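Local coordinates for endoglucanase (Bacillus akibai, PDB 1UWW), which hydrolyses internal beta-1,4-glucosidic linkages in cellulose and related glucans, the piece described here being its family 28 carbohydrate-binding module, specific for non-crystalline cellulose, at residues Val8-Pro12 and Lys39-Ile44; Leu53-Tyr59 and Ala71-Asp75; Thr125-Asn129 and His144-Lys148. All blocks are in the same frame, centred on the assembly; numbering follows the deposited sequence.

Interaction 1 of 3, residues Val8-Pro12 and Lys39-Ile44; sequences VVHDP and KTALTI
Asp11, with its backbone N and its carboxylate, and His10, with its ring, hold the first modelled residues of the module to Lys39-Ile44, and the two segments run in roughly the same direction, 26° apart. The backbone N of Ile44 donates to Asp11 OD2 at 2.9 Å, reaching the oxygen from above the carboxylate plane rather than within it. A water bridges the same OD2 to the carbonyl O of Ile44, so that one carboxylate oxygen serves two donors. The backbone N of the same Asp11 gives a hydrogen bond to Leu42 O (3.0 Å), and Leu42 in turn uses its own N to bond His10 ND1 at 3.0 Å. That last bond is nearly straight, 166° at the hydrogen, and lies exactly in the imidazole plane, which implies that ND1 carries no proton and acts as acceptor. With CG anti to the carbonyl carbon (chi1 -54°), the ring lies alongside Thr40-Leu42 with its ND1-CE1 edge turned to their backbone; His10 CE1 comes within 3.4 Å of Thr40 O. A second water links NE2 to the carbonyl O of Lys39.

Outside this polar core the packing is slight. The CG1 methyl of Val8 rests on Ala41 N at 3.6 Å, and the side chains of Asp11 and Thr43 pass at a slant, Thr43 OG1 bonding to Glu45. This is a surface contact, in which the N-terminal loop runs beside edge strand 43-47 and the residues leading into it; beyond it, Thr43 pairs with Ser54 of strand 50-58, Leu42 packs on Leu53 and Trp55, and the His10 ring meets Trp32 of strand 30-32.

Interaction 2 of 3, residues Leu53-Tyr59 and Ala71-Asp75; sequences LSWEFGY and APRLD
The hydrophobic core of a beta-sandwich, the fold of this carbohydrate-binding module, is sampled where Trp55, Phe57 and Leu53 of strand 50-58 face Pro72 and Leu74. The two segments belong to opposite sheets: 53-59 lies in the six-stranded one, while 71-75 leads into strand 73-77 of the five-stranded one. They run nearly antiparallel, at 167°, but no hydrogen bond joins them. Their backbones stay a sheet-to-sheet distance apart, with 8.8 Å between the CA atoms of Phe57 and Pro72, and side chains fill the gap.

Pro72 is the centre of the contact, meeting three aromatic residues. Its CB and CG lie against NE1 and the adjoining CE2-CZ2 part of the Trp55 indole, where Pro72 CG is 3.7 Å from Trp55 NE1, the two side chains crossing at about a right angle. On its other flank CD approaches CE1 of Tyr59. The Tyr59 ring also receives Phe57 CE2 over its centre, and its hydroxyl is hydrogen-bonded to the carbonyl O of Phe170.

Trp55 and Phe57 both place CG between the backbone N and the carbonyl carbon, and their rings rise from neighbouring inward positions of the strand. The six-membered part of the indole carries on from Pro72 to Leu74, whose CD1 is 3.9 Å from Trp55 CH2. Leu53 and Leu74 then meet tip to tip, Leu53 CD2 against Leu74 CD1 at 4.0 Å. Trp30 and Trp32 flank this layer, and Trp32 and Phe170 each make an edge-to-face contact with Trp55. Between Pro72 and Phe57 the contact is CH-pi: Pro72 CG stands 3.9 Å from the centroid of the Phe57 ring, 13° off its normal.

Interaction 3 of 3, residues Thr125-Asn129 and His144-Lys148; sequences TYTIN and HYEVK. With CA (calcium ion), chain E.
Tyr126 and Tyr145 cross at about a right angle between the two sheets of the beta-sandwich, each ring laid over an aliphatic residue of the opposing strand. Strands 126-129 and 144-148 are packed face to face, their axes 8.3 Å apart at 158°, and share no direct hydrogen bond. The phenol of Tyr126, sent across the gap with CG anti to the backbone N (chi1 -173°), lies over Val147: the CA of Val147 sits beneath one ring face, displaced toward the rim, and Val147 CG2 touches Tyr126 CE1 at 3.9 Å. Tyr126 OH is 3.8 Å from Tyr145 CB and lies at the edge of the Tyr145 ring, near its plane.

Ile128 supplies the reciprocal packing. Its CD1 points at a face of the Tyr145 ring, 4.0 Å from the centroid, while Ile128 CG2 lies 3.7 Å from Tyr145 CZ. At the far end of that ring a water in its plane joins Tyr145 OH to the carbonyl O of Asn129. The distance from this water to Tyr145 OH, 2.6 Å, is short.

On the outer side, Thr125, Thr127 and Asn129 hydrogen-bond to a second subunit. Glu146, its CB turned away from strand 126-129, chelates a calcium ion shared with Asp92 and four waters, with Glu146 OE1 at 2.6 Å and OE2 at 2.7 Å from the metal.

How the interactions relate
Interactions 1 and 2 form one continuous patch, their centres about 10 Å apart, because strands 43-47 and 50-58 are sheet neighbours: Thr43 O lies 2.8 Å from Ser54 N, a probable hydrogen bond, and Leu42 CD2 packs 3.7 Å from Trp55 CE3. The surface clasp of the N-terminal loop thus leads directly into the core. Interaction 3 repeats the sheet-on-sheet packing of interaction 2, with centres about 15 Å apart and nearest atoms about 9 Å; it lies across the chain's centre from interaction 1. Calcium is bound directly in interaction 3, through Glu146, whereas Ile44 and Leu53 have side chains about 7 Å and 9 Å from a calcium ion.

Interaction 1 of 3, residues Val8-Pro12 and Lys39-Ile44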
loop_
_atom_site.group_PDB
_atom_site.type_symbol
_atom_site.label_atom_id
_atom_site.label_comp_id
_atom_site.label_asym_id
_atom_site.label_seq_id
_atom_site.Cartn_x
_atom_site.Cartn_y
_atom_site.Cartn_z
ATOM N N VAL A 8 4.902 -28.345 12.408
ATOM C CA VAL A 8 4.529 -27.242 13.338
ATOM C C VAL A 8 3.105 -27.461 13.848
ATOM O O VAL A 8 2.215 -27.851 13.087
ATOM C CB VAL A 8 4.711 -25.864 12.642
ATOM C CG1 VAL A 8 3.723 -24.800 13.149
ATOM C CG2 VAL A 8 6.151 -25.380 12.814
ATOM N N VAL A 9 2.919 -27.201 15.142
ATOM C CA VAL A 9 1.640 -27.381 15.831
ATOM C C VAL A 9 0.982 -26.036 16.207
ATOM O O VAL A 9 1.489 -25.250 17.009
ATOM C CB VAL A 9 1.788 -28.247 17.104
ATOM C CG1 VAL A 9 0.451 -28.312 17.881
ATOM C CG2 VAL A 9 2.303 -29.653 16.740
ATOM N N HIS A 10 -0.176 -25.818 15.623
ATOM C CA HIS A 10 -0.977 -24.644 15.931
ATOM C C HIS A 10 -1.965 -24.975 17.019
ATOM O O HIS A 10 -2.246 -26.141 17.282
ATOM C CB HIS A 10 -1.723 -24.233 14.690
ATOM C CG HIS A 10 -0.835 -24.041 13.512
ATOM N ND1 HIS A 10 0.065 -23.000 13.421
ATOM C CD2 HIS A 10 -0.665 -24.783 12.391
ATOM C CE1 HIS A 10 0.703 -23.073 12.267
ATOM N NE2 HIS A 10 0.288 -24.154 11.631
ATOM N N ASP A 11 -2.516 -23.955 17.653
ATOM C CA ASP A 11 -3.719 -24.130 18.448
ATOM C C ASP A 11 -4.893 -24.581 17.540
ATOM O O ASP A 11 -4.834 -24.469 16.312
ATOM C CB ASP A 11 -4.075 -22.834 19.183
ATOM C CG ASP A 11 -3.350 -22.679 20.504
ATOM O OD1 ASP A 11 -2.584 -23.582 20.935
ATOM O OD2 ASP A 11 -3.475 -21.675 21.226
ATOM N N PRO A 12 -5.965 -25.117 18.127
ATOM C CA PRO A 12 -7.081 -25.637 17.326
ATOM C C PRO A 12 -7.646 -24.582 16.349
ATOM O O PRO A 12 -7.778 -23.417 16.750
ATOM C CB PRO A 12 -8.110 -26.032 18.389
ATOM C CG PRO A 12 -7.311 -26.304 19.601
ATOM C CD PRO A 12 -6.203 -25.286 19.579
ATOM N N LYS A 39 5.175 -19.506 8.416
ATOM C CA LYS A 39 4.231 -20.558 8.730
ATOM C C LYS A 39 4.471 -21.136 10.127
ATOM O O LYS A 39 4.095 -22.280 10.400
ATOM C CB LYS A 39 4.230 -21.607 7.612
ATOM C CG LYS A 39 3.635 -21.045 6.304
ATOM C CD LYS A 39 3.152 -22.104 5.369
ATOM C CE LYS A 39 2.749 -21.524 4.018
ATOM N NZ LYS A 39 2.791 -22.545 2.924
ATOM N N THR A 40 5.001 -20.273 11.003
ATOM C CA THR A 40 5.278 -20.565 12.418
ATOM C C THR A 40 3.980 -20.841 13.216
ATOM O O THR A 40 2.883 -20.527 12.773
ATOM C CB THR A 40 6.108 -19.366 13.101
ATOM O OG1 THR A 40 5.378 -18.122 13.057
ATOM C CG2 THR A 40 7.418 -19.047 12.392
ATOM N N ALA A 41 4.098 -21.406 14.409
ATOM C CA ALA A 41 2.941 -21.722 15.239
ATOM C C ALA A 41 2.024 -20.498 15.470
ATOM O O ALA A 41 2.473 -19.438 15.929
ATOM C CB ALA A 41 3.404 -22.261 16.583
ATOM N N LEU A 42 0.752 -20.696 15.158
ATOM C CA LEU A 42 -0.316 -19.733 15.426
ATOM C C LEU A 42 -1.023 -20.205 16.682
ATOM O O LEU A 42 -1.639 -21.280 16.689
ATOM C CB LEU A 42 -1.323 -19.702 14.287
ATOM C CG LEU A 42 -0.980 -18.930 13.034
ATOM C CD1 LEU A 42 -1.891 -19.316 11.874
ATOM C CD2 LEU A 42 -1.082 -17.441 13.298
ATOM N N THR A 43 -0.915 -19.432 17.742
ATOM C CA THR A 43 -1.517 -19.779 19.029
ATOM C C THR A 43 -2.354 -18.633 19.574
ATOM O O THR A 43 -2.320 -17.506 19.066
ATOM C CB THR A 43 -0.447 -20.180 20.059
ATOM O OG1 THR A 43 0.428 -19.081 20.285
ATOM C CG2 THR A 43 0.408 -21.355 19.550
ATOM N N ILE A 44 -3.128 -18.916 20.600
ATOM C CA ILE A 44 -3.917 -17.897 21.242
ATOM C C ILE A 44 -3.177 -17.436 22.503
ATOM O O ILE A 44 -2.865 -18.250 23.379
ATOM C CB ILE A 44 -5.328 -18.439 21.589
ATOM C CG1 ILE A 44 -6.078 -18.967 20.345
ATOM C CG2 ILE A 44 -6.138 -17.333 22.287
ATOM C CD1 ILE A 44 -6.047 -18.058 19.144
HETATM O O HOH W 1 2.165 -24.163 9.540
HETATM O O HOH W 2 -2.516 -20.925 23.570
#

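Interaction 2 of 3, residues Leu53-Tyr59 and Ala71-Asp75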
loop_
_atom_site.group_PDB
_atom_site.type_symbol
_atom_site.label_atom_id
_atom_site.label_comp_id
_atom_site.label_asym_id
_atom_site.label_seq_id
_atom_site.Cartn_x
_atom_site.Cartn_y
_atom_site.Cartn_z
ATOM N N LEU A 53 -5.033 -13.894 18.531
ATOM C CA LEU A 53 -4.298 -14.759 17.607
ATOM C C LEU A 53 -2.846 -14.246 17.556
ATOM O O LEU A 53 -2.623 -13.061 17.364
ATOM C CB LEU A 53 -4.922 -14.662 16.228
ATOM C CG LEU A 53 -4.331 -15.557 15.139
ATOM C CD1 LEU A 53 -4.591 -17.019 15.428
ATOM C CD2 LEU A 53 -4.876 -15.161 13.777
ATOM N N SER A 54 -1.857 -15.129 17.677
ATOM C CA SER A 54 -0.457 -14.721 17.844
ATOM C C SER A 54 0.534 -15.624 17.134
ATOM O O SER A 54 0.303 -16.820 16.987
ATOM C CB SER A 54 -0.163 -14.625 19.352
ATOM O OG SER A 54 1.089 -14.063 19.643
ATOM N N TRP A 55 1.614 -15.016 16.662
ATOM C CA TRP A 55 2.761 -15.767 16.140
ATOM C C TRP A 55 3.999 -14.922 16.393
ATOM O O TRP A 55 3.915 -13.738 16.658
ATOM C CB TRP A 55 2.564 -16.128 14.658
ATOM C CG TRP A 55 2.540 -14.964 13.717
ATOM C CD1 TRP A 55 3.581 -14.526 12.952
ATOM C CD2 TRP A 55 1.421 -14.101 13.403
ATOM N NE1 TRP A 55 3.188 -13.437 12.210
ATOM C CE2 TRP A 55 1.869 -13.165 12.455
ATOM C CE3 TRP A 55 0.097 -14.018 13.845
ATOM C CZ2 TRP A 55 1.033 -12.177 11.917
ATOM C CZ3 TRP A 55 -0.726 -13.016 13.314
ATOM C CH2 TRP A 55 -0.249 -12.122 12.371
ATOM N N GLU A 56 5.171 -15.527 16.259
ATOM C CA GLU A 56 6.422 -14.799 16.331
ATOM C C GLU A 56 7.297 -15.118 15.131
ATOM O O GLU A 56 7.228 -16.195 14.554
ATOM C CB GLU A 56 7.141 -14.967 17.663
ATOM C CG GLU A 56 7.514 -16.324 18.123
ATOM C CD GLU A 56 8.318 -16.247 19.445
ATOM O OE1 GLU A 56 8.215 -15.244 20.221
ATOM O OE2 GLU A 56 9.057 -17.185 19.706
ATOM N N PHE A 57 8.077 -14.139 14.740
ATOM C CA PHE A 57 8.910 -14.247 13.550
ATOM C C PHE A 57 9.834 -13.047 13.499
ATOM O O PHE A 57 9.679 -12.093 14.229
ATOM C CB PHE A 57 8.055 -14.293 12.265
ATOM C CG PHE A 57 7.498 -12.945 11.867
ATOM C CD1 PHE A 57 6.451 -12.346 12.576
ATOM C CD2 PHE A 57 8.077 -12.217 10.835
ATOM C CE1 PHE A 57 5.992 -11.094 12.214
ATOM C CE2 PHE A 57 7.619 -10.966 10.530
ATOM C CZ PHE A 57 6.586 -10.424 11.214
ATOM N N GLY A 58 10.813 -13.108 12.600
ATOM C CA GLY A 58 11.564 -11.936 12.216
ATOM C C GLY A 58 11.812 -11.939 10.733
ATOM O O GLY A 58 12.068 -12.994 10.172
ATOM N N TYR A 59 11.802 -10.767 10.126
ATOM C CA TYR A 59 12.165 -10.649 8.726
ATOM C C TYR A 59 13.663 -10.888 8.501
ATOM O O TYR A 59 14.473 -10.564 9.364
ATOM C CB TYR A 59 11.803 -9.267 8.192
ATOM C CG TYR A 59 10.307 -8.925 8.170
ATOM C CD1 TYR A 59 9.412 -9.622 7.361
ATOM C CD2 TYR A 59 9.806 -7.902 8.930
ATOM C CE1 TYR A 59 8.050 -9.265 7.326
ATOM C CE2 TYR A 59 8.464 -7.551 8.887
ATOM C CZ TYR A 59 7.608 -8.230 8.087
ATOM O OH TYR A 59 6.271 -7.873 8.077
ATOM N N ALA A 71 6.417 -12.040 3.758
ATOM C CA ALA A 71 5.307 -11.507 4.557
ATOM C C ALA A 71 4.477 -12.605 5.153
ATOM O O ALA A 71 3.980 -13.455 4.407
ATOM C CB ALA A 71 4.424 -10.661 3.690
ATOM N N PRO A 72 4.229 -12.571 6.467
ATOM C CA PRO A 72 3.105 -13.350 6.998
ATOM C C PRO A 72 1.813 -13.019 6.242
ATOM O O PRO A 72 1.532 -11.835 5.994
ATOM C CB PRO A 72 2.998 -12.889 8.452
ATOM C CG PRO A 72 4.398 -12.400 8.816
ATOM C CD PRO A 72 4.936 -11.821 7.510
ATOM N N ARG A 73 1.026 -14.028 5.936
ATOM C CA ARG A 73 -0.224 -13.876 5.219
ATOM C C ARG A 73 -1.255 -14.737 5.912
ATOM O O ARG A 73 -1.281 -15.947 5.770
ATOM C CB ARG A 73 -0.086 -14.310 3.772
ATOM C CG ARG A 73 0.761 -13.510 2.852
ATOM C CD ARG A 73 0.371 -13.758 1.402
ATOM N NE ARG A 73 1.417 -13.514 0.428
ATOM C CZ ARG A 73 1.163 -13.369 -0.879
ATOM N NH1 ARG A 73 -0.086 -13.472 -1.331
ATOM N NH2 ARG A 73 2.151 -13.131 -1.723
ATOM N N LEU A 74 -2.121 -14.088 6.666
ATOM C CA LEU A 74 -3.257 -14.765 7.294
ATOM C C LEU A 74 -4.370 -14.943 6.281
ATOM O O LEU A 74 -4.495 -14.162 5.349
ATOM C CB LEU A 74 -3.812 -13.952 8.450
ATOM C CG LEU A 74 -2.931 -13.783 9.664
ATOM C CD1 LEU A 74 -3.630 -12.888 10.677
ATOM C CD2 LEU A 74 -2.677 -15.121 10.319
ATOM N N ASP A 75 -5.191 -15.954 6.472
ATOM C CA ASP A 75 -6.274 -16.300 5.564
ATOM C C ASP A 75 -7.477 -16.737 6.389
ATOM O O ASP A 75 -7.347 -17.467 7.366
ATOM C CB ASP A 75 -5.763 -17.404 4.623
ATOM C CG ASP A 75 -6.550 -17.579 3.369
ATOM O OD1 ASP A 75 -7.462 -16.783 3.067
ATOM O OD2 ASP A 75 -6.286 -18.569 2.624
#

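Interaction 3 of 3, residues Thr125-Asn129 and His144-Lys148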
loop_
_atom_site.group_PDB
_atom_site.type_symbol
_atom_site.label_atom_id
_atom_site.label_comp_id
_atom_site.label_asym_id
_atom_site.label_seq_id
_atom_site.Cartn_x
_atom_site.Cartn_y
_atom_site.Cartn_z
ATOM N N THR A 125 -3.081 1.066 1.828
ATOM C CA THR A 125 -2.225 0.329 2.736
ATOM C C THR A 125 -2.204 0.956 4.135
ATOM O O THR A 125 -2.193 2.188 4.233
ATOM C CB THR A 125 -0.856 0.386 2.113
ATOM O OG1 THR A 125 -0.933 -0.198 0.802
ATOM C CG2 THR A 125 0.153 -0.441 2.904
ATOM N N TYR A 126 -2.216 0.140 5.193
ATOM C CA TYR A 126 -2.035 0.584 6.573
ATOM C C TYR A 126 -0.576 0.355 6.949
ATOM O O TYR A 126 -0.102 -0.774 6.966
ATOM C CB TYR A 126 -2.955 -0.179 7.549
ATOM C CG TYR A 126 -2.904 0.366 8.954
ATOM C CD1 TYR A 126 -1.891 -0.005 9.822
ATOM C CD2 TYR A 126 -3.821 1.329 9.378
ATOM C CE1 TYR A 126 -1.805 0.511 11.089
ATOM C CE2 TYR A 126 -3.746 1.873 10.656
ATOM C CZ TYR A 126 -2.718 1.438 11.516
ATOM O OH TYR A 126 -2.581 1.933 12.796
ATOM N N THR A 127 0.132 1.400 7.315
ATOM C CA THR A 127 1.570 1.339 7.501
ATOM C C THR A 127 1.930 1.636 8.960
ATOM O O THR A 127 1.448 2.632 9.541
ATOM C CB THR A 127 2.255 2.323 6.535
ATOM O OG1 THR A 127 1.959 1.956 5.189
ATOM C CG2 THR A 127 3.784 2.292 6.685
ATOM N N ILE A 128 2.766 0.780 9.537
ATOM C CA ILE A 128 3.339 0.973 10.856
ATOM C C ILE A 128 4.803 1.323 10.693
ATOM O O ILE A 128 5.550 0.579 10.066
ATOM C CB ILE A 128 3.218 -0.329 11.659
ATOM C CG1 ILE A 128 1.736 -0.588 11.937
ATOM C CG2 ILE A 128 4.005 -0.237 12.961
ATOM C CD1 ILE A 128 1.450 -1.833 12.625
ATOM N N ASN A 129 5.212 2.440 11.260
ATOM C CA ASN A 129 6.566 2.961 11.102
ATOM C C ASN A 129 7.370 2.651 12.368
ATOM O O ASN A 129 7.089 3.186 13.447
ATOM C CB ASN A 129 6.489 4.464 10.834
ATOM C CG ASN A 129 7.794 5.043 10.380
ATOM O OD1 ASN A 129 8.865 4.549 10.750
ATOM N ND2 ASN A 129 7.726 6.086 9.569
ATOM N N HIS A 144 0.153 -1.039 20.673
ATOM C CA HIS A 144 -1.222 -1.270 20.211
ATOM C C HIS A 144 -1.568 -0.337 19.074
ATOM O O HIS A 144 -1.522 0.871 19.221
ATOM C CB HIS A 144 -2.183 -1.056 21.383
ATOM C CG HIS A 144 -3.623 -1.285 21.057
ATOM N ND1 HIS A 144 -4.608 -0.931 21.957
ATOM C CD2 HIS A 144 -4.251 -1.881 20.018
ATOM C CE1 HIS A 144 -5.792 -1.242 21.450
ATOM N NE2 HIS A 144 -5.609 -1.841 20.282
ATOM N N TYR A 145 -1.913 -0.930 17.937
ATOM C CA TYR A 145 -2.399 -0.208 16.767
ATOM C C TYR A 145 -3.845 -0.594 16.487
ATOM O O TYR A 145 -4.220 -1.750 16.534
ATOM C CB TYR A 145 -1.543 -0.541 15.539
ATOM C CG TYR A 145 -0.130 -0.132 15.714
ATOM C CD1 TYR A 145 0.782 -0.987 16.337
ATOM C CD2 TYR A 145 0.303 1.142 15.361
ATOM C CE1 TYR A 145 2.087 -0.615 16.565
ATOM C CE2 TYR A 145 1.634 1.527 15.610
ATOM C CZ TYR A 145 2.482 0.649 16.201
ATOM O OH TYR A 145 3.786 1.045 16.416
ATOM N N GLU A 146 -4.653 0.405 16.203
ATOM C CA GLU A 146 -6.034 0.235 15.772
ATOM C C GLU A 146 -6.063 0.202 14.262
ATOM O O GLU A 146 -6.138 1.249 13.608
ATOM C CB GLU A 146 -6.834 1.427 16.284
ATOM C CG GLU A 146 -6.975 1.446 17.783
ATOM C CD GLU A 146 -7.991 0.442 18.236
ATOM O OE1 GLU A 146 -8.598 -0.218 17.353
ATOM O OE2 GLU A 146 -8.204 0.314 19.461
ATOM N N VAL A 147 -5.929 -0.973 13.682
ATOM C CA VAL A 147 -5.880 -1.096 12.238
ATOM C C VAL A 147 -7.296 -0.906 11.688
ATOM O O VAL A 147 -8.223 -1.516 12.167
ATOM C CB VAL A 147 -5.261 -2.417 11.818
ATOM C CG1 VAL A 147 -5.246 -2.569 10.293
ATOM C CG2 VAL A 147 -3.849 -2.513 12.411
ATOM N N LYS A 148 -7.443 0.025 10.753
ATOM C CA LYS A 148 -8.752 0.346 10.176
ATOM C C LYS A 148 -8.533 0.526 8.683
ATOM O O LYS A 148 -7.810 1.420 8.288
ATOM C CB LYS A 148 -9.317 1.619 10.825
ATOM C CG LYS A 148 -10.663 2.076 10.365
ATOM C CD LYS A 148 -11.170 3.237 11.251
ATOM C CE LYS A 148 -12.610 3.651 10.984
ATOM N NZ LYS A 148 -13.267 4.181 12.219
HETATM CA CA CA E . -9.907 -1.708 18.984
HETATM O O HOH W 3 4.901 3.020 15.240
HETATM O O HOH W 4 -9.283 -1.115 20.666
HETATM O O HOH W 5 -11.666 -0.146 19.938
HETATM O O HOH W 6 -11.399 -3.365 20.088
HETATM O O HOH W 7 -10.225 -2.532 16.675
#